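Local coordinates for prolyl-tRNA synthetase (Giardia lamblia ATCC 50803, PDB 3IAL), which probably joins L-proline to tRNA(Pro) in an ATP-dependent reaction, and is held here with the prolyl-adenylate intermediate bound, at residues I61-L64 / C65-E68. Sequence-based numbering, arbitrary orientation.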
loop_
_atom_site.group_PDB
_atom_site.type_symbol
_atom_site.label_atom_id
_atom_site.label_comp_id
_atom_site.label_asym_id
_atom_site.label_seq_id
_atom_site.Cartn_x
_atom_site.Cartn_y
_atom_site.Cartn_z
ATOM N N ILE B 61 -7.391 -5.567 -4.237
ATOM C CA ILE B 61 -7.901 -6.524 -3.262
ATOM C C ILE B 61 -7.473 -6.121 -1.846
ATOM O O ILE B 61 -8.317 -6.051 -0.927
ATOM C CB ILE B 61 -7.441 -7.952 -3.571
ATOM C CG1 ILE B 61 -8.184 -8.483 -4.808
ATOM C CG2 ILE B 61 -7.685 -8.871 -2.361
ATOM C CD1 ILE B 61 -7.610 -9.763 -5.374
ATOM N N MET B 62 -6.183 -5.823 -1.682
ATOM C CA MET B 62 -5.633 -5.475 -0.359
ATOM C C MET B 62 -6.114 -4.110 0.132
ATOM O O MET B 62 -6.362 -3.939 1.324
ATOM C CB MET B 62 -4.100 -5.558 -0.347
ATOM C CG MET B 62 -3.572 -6.969 -0.626
ATOM S SD MET B 62 -4.100 -8.160 0.624
ATOM C CE MET B 62 -3.843 -9.694 -0.268
ATOM N N ARG B 63 -6.268 -3.149 -0.774
ATOM C CA ARG B 63 -6.866 -1.861 -0.411
ATOM C C ARG B 63 -8.284 -2.051 0.126
ATOM O O ARG B 63 -8.668 -1.398 1.091
ATOM C CB ARG B 63 -6.909 -0.895 -1.607
ATOM C CG ARG B 63 -5.581 -0.237 -1.957
ATOM C CD ARG B 63 -5.761 1.270 -2.192
ATOM N NE ARG B 63 -4.534 1.923 -2.662
ATOM C CZ ARG B 63 -4.274 2.256 -3.928
ATOM N NH1 ARG B 63 -5.146 2.006 -4.904
ATOM N NH2 ARG B 63 -3.121 2.852 -4.224
ATOM N N LEU B 64 -9.068 -2.918 -0.522
ATOM C CA LEU B 64 -10.421 -3.213 -0.045
ATOM C C LEU B 64 -10.386 -3.829 1.351
ATOM O O LEU B 64 -11.156 -3.440 2.225
ATOM C CB LEU B 64 -11.178 -4.141 -1.000
ATOM C CG LEU B 64 -12.583 -4.542 -0.524
ATOM C CD1 LEU B 64 -13.534 -3.323 -0.408
ATOM C CD2 LEU B 64 -13.181 -5.615 -1.427
ATOM N N CYS B 65 -9.494 -4.791 1.554
ATOM C CA CYS B 65 -9.307 -5.388 2.876
ATOM C C CYS B 65 -8.980 -4.325 3.922
ATOM O O CYS B 65 -9.572 -4.290 5.006
ATOM C CB CYS B 65 -8.198 -6.442 2.845
ATOM S SG CYS B 65 -8.149 -7.408 4.363
ATOM N N GLU B 66 -8.041 -3.456 3.586
ATOM C CA GLU B 66 -7.616 -2.394 4.482
ATOM C C GLU B 66 -8.797 -1.503 4.849
ATOM O O GLU B 66 -9.046 -1.237 6.033
ATOM C CB GLU B 66 -6.493 -1.575 3.837
ATOM C CG GLU B 66 -5.167 -2.340 3.741
ATOM C CD GLU B 66 -4.196 -1.764 2.709
ATOM O OE1 GLU B 66 -4.522 -0.749 2.070
ATOM O OE2 GLU B 66 -3.101 -2.339 2.536
ATOM N N GLU B 67 -9.531 -1.071 3.827
ATOM C CA GLU B 67 -10.725 -0.232 3.987
ATOM C C GLU B 67 -11.797 -0.873 4.875
ATOM O O GLU B 67 -12.390 -0.197 5.722
ATOM C CB GLU B 67 -11.339 0.062 2.615
ATOM C CG GLU B 67 -10.557 1.039 1.758
ATOM C CD GLU B 67 -11.069 1.094 0.312
ATOM O OE1 GLU B 67 -12.091 0.430 -0.000
ATOM O OE2 GLU B 67 -10.445 1.808 -0.512
ATOM N N GLU B 68 -12.054 -2.165 4.668
ATOM C CA GLU B 68 -13.077 -2.902 5.434
ATOM C C GLU B 68 -12.629 -3.156 6.879
ATOM O O GLU B 68 -13.434 -3.098 7.810
ATOM C CB GLU B 68 -13.397 -4.235 4.763
ATOM C CG GLU B 68 -14.098 -4.113 3.417
ATOM C CD GLU B 68 -15.415 -3.359 3.513
ATOM O OE1 GLU B 68 -16.274 -3.766 4.326
ATOM O OE2 GLU B 68 -15.570 -2.348 2.794
#
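L64 and E68, one helical turn apart, run side by side and point the same way, with L64 CD1 3.9 Å from E68 CG and equally near its OE2. The L64 branch reaches forward because CG stands opposite the backbone N (chi1 177°), while the E68 chain bends at chi2 (-59°). CG of E66 sits beside its own backbone N and 3.1 Å from M62 O, the chain then running on extended, with OE1 3.6 Å from R63 CA. E67 does likewise on the exposed flank, CG to R63 O at 3.2 Å. Within one chain the R63 and E66 side chains barely touch, R63 CG lying 4.2 Å from E66 OE1; their charged atoms do not meet. Across the dimer they do: R63 NH2 forms a salt bridge with E66 OE1 of the second subunit, and the reciprocal pair forms too. The two R63 side chains also come close there, their charges probably balanced by the E66 carboxylates. E66 OE2 is hydrogen-bonded to T148 OG1, with a weak bond to Q76 NE2, which ties the carboxylate to its own chain as well; E68 OE2 pairs with K71. Four i to i+4 backbone bonds hold the helix, E66 N to M62 O spanning 2.9 Å. L64 and C65 pack on I197 of helix 180-201, and M62 rests on H169 and N171 of strand 167-177. The M62 side chain is about 9 Å from the bound prolyl-adenylate. These two regular turns of helix 52-71 are consistent with motif 1 of class II synthetases, whose long helix lies at the dimer interface.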